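Local atomic coordinates of epsin-2 (Saccharomyces cerevisiae, PDB entry 6ENR), a protein that binds membranes enriched in phosphatidylinositol 3,5- and 4,5-bisphosphate through its ENTH domain and is required for endocytosis and for actin localization. Residues E97-I102 with S131-E136. Numbering follows the deposited sequence.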
ATOM      1  N   GLU A  97      -9.812   3.574   8.940  1.00 25.24           N
ATOM      2  CA  GLU A  97     -10.759   2.525   9.288  1.00 27.16           C
ATOM      3  C   GLU A  97     -10.078   1.188   9.533  1.00 26.13           C
ATOM      4  O   GLU A  97     -10.436   0.511  10.474  1.00 25.63           O
ATOM      5  CB  GLU A  97     -11.844   2.391   8.173  1.00 32.77           C
ATOM      6  CG  GLU A  97     -12.776   3.606   8.161  1.00 36.20           C
ATOM      7  CD  GLU A  97     -13.343   4.064   6.806  1.00 44.01           C
ATOM      8  OE1 GLU A  97     -13.187   3.404   5.735  1.00 44.54           O
ATOM      9  OE2 GLU A  97     -13.993   5.138   6.834  1.00 45.28           O
ATOM     10  N   ASN A  98      -9.031   0.868   8.771  1.00 21.87           N
ATOM     11  CA  ASN A  98      -8.276  -0.388   8.913  1.00 26.51           C
ATOM     12  C   ASN A  98      -6.857  -0.178   9.423  1.00 25.39           C
ATOM     13  O   ASN A  98      -5.922  -0.889   9.029  1.00 26.18           O
ATOM     14  CB  ASN A  98      -8.348  -1.112   7.523  1.00 29.41           C
ATOM     15  CG  ASN A  98      -9.790  -1.237   7.053  1.00 30.47           C
ATOM     16  OD1 ASN A  98     -10.308  -0.394   6.267  1.00 33.11           O
ATOM     17  ND2 ASN A  98     -10.499  -2.218   7.626  1.00 30.31           N
ATOM     18  N   PHE A  99      -6.731   0.713  10.422  1.00 22.10           N
ATOM     19  CA  PHE A  99      -5.452   1.138  10.923  1.00 23.14           C
ATOM     20  C   PHE A  99      -4.700  -0.017  11.579  1.00 23.93           C
ATOM     21  O   PHE A  99      -3.498  -0.077  11.505  1.00 22.16           O
ATOM     22  CB  PHE A  99      -5.621   2.256  11.935  1.00 23.84           C
ATOM     23  CG  PHE A  99      -4.631   3.384  11.848  1.00 25.37           C
ATOM     24  CD1 PHE A  99      -3.407   3.270  11.224  1.00 24.47           C
ATOM     25  CD2 PHE A  99      -4.916   4.590  12.532  1.00 26.57           C
ATOM     26  CE1 PHE A  99      -2.525   4.355  11.183  1.00 23.68           C
ATOM     27  CE2 PHE A  99      -4.038   5.663  12.475  1.00 29.56           C
ATOM     28  CZ  PHE A  99      -2.817   5.522  11.836  1.00 26.05           C
ATOM     29  N   TYR A 100      -5.446  -0.950  12.179  1.00 22.77           N
ATOM     30  CA  TYR A 100      -4.889  -2.129  12.819  1.00 29.13           C
ATOM     31  C   TYR A 100      -3.997  -2.924  11.868  1.00 24.48           C
ATOM     32  O   TYR A 100      -2.909  -3.269  12.236  1.00 25.56           O
ATOM     33  CB  TYR A 100      -6.017  -3.032  13.421  1.00 35.16           C
ATOM     34  CG  TYR A 100      -7.005  -3.579  12.361  1.00 49.86           C
ATOM     35  CD1 TYR A 100      -6.852  -4.890  11.844  1.00 60.02           C
ATOM     36  CD2 TYR A 100      -8.056  -2.782  11.820  1.00 55.45           C
ATOM     37  CE1 TYR A 100      -7.701  -5.384  10.856  1.00 62.63           C
ATOM     38  CE2 TYR A 100      -8.904  -3.284  10.818  1.00 62.35           C
ATOM     39  CZ  TYR A 100      -8.733  -4.580  10.336  1.00 67.90           C
ATOM     40  OH  TYR A 100      -9.569  -5.085   9.337  1.00 66.50           O
ATOM     41  N   VAL A 101      -4.469  -3.187  10.662  1.00 24.63           N
ATOM     42  CA  VAL A 101      -3.716  -3.951   9.665  1.00 30.32           C
ATOM     43  C   VAL A 101      -2.362  -3.252   9.472  1.00 27.51           C
ATOM     44  O   VAL A 101      -1.311  -3.879   9.520  1.00 27.57           O
ATOM     45  CB  VAL A 101      -4.436  -3.930   8.296  1.00 34.20           C
ATOM     46  CG1 VAL A 101      -3.529  -4.461   7.187  1.00 39.40           C
ATOM     47  CG2 VAL A 101      -5.725  -4.742   8.322  1.00 38.21           C
ATOM     48  N   ILE A 102      -2.387  -1.952   9.291  1.00 22.53           N
ATOM     49  CA  ILE A 102      -1.143  -1.237   9.065  1.00 21.39           C
ATOM     50  C   ILE A 102      -0.240  -1.260  10.284  1.00 21.57           C
ATOM     51  O   ILE A 102       0.953  -1.511  10.192  1.00 20.02           O
ATOM     52  CB  ILE A 102      -1.365   0.201   8.562  1.00 21.08           C
ATOM     53  CG1 ILE A 102      -2.274   0.216   7.314  1.00 21.99           C
ATOM     54  CG2 ILE A 102      -0.037   0.816   8.146  1.00 22.04           C
ATOM     55  CD1 ILE A 102      -2.903   1.564   7.087  1.00 20.79           C
ATOM     56  N   SER A 131       3.109   6.834  11.040  1.00 20.41           N
ATOM     57  CA  SER A 131       3.508   8.146  11.443  1.00 23.53           C
ATOM     58  C   SER A 131       2.815   9.288  10.671  1.00 22.82           C
ATOM     59  O   SER A 131       2.348  10.270  11.277  1.00 21.64           O
ATOM     60  CB  SER A 131       5.023   8.281  11.395  1.00 27.11           C
ATOM     61  OG  SER A 131       5.375   9.645  11.339  1.00 31.94           O
ATOM     62  N   LEU A 132       2.807   9.141   9.346  1.00 20.86           N
ATOM     63  CA  LEU A 132       2.182  10.035   8.394  1.00 21.18           C
ATOM     64  C   LEU A 132       0.685  10.140   8.690  1.00 20.05           C
ATOM     65  O   LEU A 132       0.121  11.238   8.781  1.00 22.35           O
ATOM     66  CB  LEU A 132       2.433   9.514   6.945  1.00 20.29           C
ATOM     67  CG  LEU A 132       1.766  10.441   5.900  1.00 18.80           C
ATOM     68  CD1 LEU A 132       2.282  11.882   5.905  1.00 21.04           C
ATOM     69  CD2 LEU A 132       1.958   9.908   4.502  1.00 18.97           C
ATOM     70  N   LEU A 133       0.045   8.990   8.857  1.00 20.94           N
ATOM     71  CA  LEU A 133      -1.383   8.983   9.060  1.00 20.22           C
ATOM     72  C   LEU A 133      -1.771   9.743  10.325  1.00 21.99           C
ATOM     73  O   LEU A 133      -2.778  10.476  10.330  1.00 23.70           O
ATOM     74  CB  LEU A 133      -1.927   7.572   9.057  1.00 21.91           C
ATOM     75  CG  LEU A 133      -1.929   6.999   7.622  1.00 21.79           C
ATOM     76  CD1 LEU A 133      -2.085   5.509   7.697  1.00 20.74           C
ATOM     77  CD2 LEU A 133      -3.039   7.583   6.776  1.00 20.65           C
ATOM     78  N   ASN A 134      -0.981   9.547  11.386  1.00 22.06           N
ATOM     79  CA  ASN A 134      -1.199  10.191  12.662  1.00 26.53           C
ATOM     80  C   ASN A 134      -0.884  11.702  12.651  1.00 28.14           C
ATOM     81  O   ASN A 134      -1.383  12.408  13.496  1.00 29.24           O
ATOM     82  CB  ASN A 134      -0.387   9.503  13.780  1.00 25.10           C
ATOM     83  CG  ASN A 134      -1.011   8.204  14.281  1.00 25.94           C
ATOM     84  OD1 ASN A 134      -2.180   8.002  14.186  1.00 29.10           O
ATOM     85  ND2 ASN A 134      -0.210   7.353  14.845  1.00 27.90           N
ATOM     86  N   ASP A 135      -0.042  12.157  11.719  1.00 26.65           N
ATOM     87  CA  ASP A 135       0.308  13.584  11.573  1.00 26.20           C
ATOM     88  C   ASP A 135      -0.560  14.153  10.468  1.00 24.61           C
ATOM     89  O   ASP A 135      -0.146  14.399   9.300  1.00 26.94           O
ATOM     90  CB  ASP A 135       1.819  13.733  11.294  1.00 28.67           C
ATOM     91  CG  ASP A 135       2.279  15.189  11.163  1.00 32.94           C
ATOM     92  OD1 ASP A 135       1.466  16.116  11.124  1.00 32.76           O
ATOM     93  OD2 ASP A 135       3.495  15.407  11.027  1.00 38.54           O
ATOM     94  N   GLU A 136      -1.805  14.335  10.827  1.00 25.38           N
ATOM     95  CA  GLU A 136      -2.778  14.861   9.875  1.00 28.27           C
ATOM     96  C   GLU A 136      -2.376  16.208   9.152  1.00 27.66           C
ATOM     97  O   GLU A 136      -2.690  16.359   7.978  1.00 29.51           O
ATOM     98  CB  GLU A 136      -4.130  15.001  10.529  1.00 29.39           C
ATOM     99  CG  GLU A 136      -4.809  13.680  10.853  1.00 32.86           C
ATOM    100  CD  GLU A 136      -6.328  13.780  11.034  1.00 33.67           C
ATOM    101  OE1 GLU A 136      -6.993  14.714  10.532  1.00 43.40           O
ATOM    102  OE2 GLU A 136      -6.873  12.898  11.672  1.00 33.44           O
TER
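F99 reaches across from the start of helix 99-105 to L133 and N134 in the last turn of helix 120-134, joining two helices of the all-helical ENTH domain of this epsin. No hydrogen bond spans the two segments, and the backbones stay well separated, with the CA atoms of F99 and L133 9.0 Å apart.

The apolar part of the contact centres on L133. The outer end of the F99 ring lies against it obliquely, CZ standing 3.6 Å from L133 CB and CE1 3.7 Å from L133 CD1, and the two side chains run past one another in opposite directions. With CG of L133 anti to its own carbonyl carbon (chi1 -73°), the same CD1 methyl also meets I102 CD1, at 4.1 Å and with the side chains roughly perpendicular. I102 and L133 are both buried and both touch C95 of helix 89-97; I102 also meets L80 of helix 70-86 and L133 meets L139 of helix 136-144, so this side of the contact lies in the helical core. V130, one turn before N134, gives F99 a further apolar neighbour.

On the exposed side N134 brings its amide oxygen up to the ring without a hydrogen bond, the amide plane turned 58° from the ring plane. From helix 99-105 itself, K103 makes a cation-pi interaction with the ring. Shortening F99 to an alanine is likely to leave L133 CB without its aromatic neighbour, open a gap between the helices and deprive K103 of its pi partner.

Helix 120-134 ends here, and the L133 carbonyl oxygen accepts a hydrogen bond from R96 NH2, a second tie to helix 89-97. At the ring itself, N134 OD1 sits 3.4 Å from F99 CE2 and almost as near CZ.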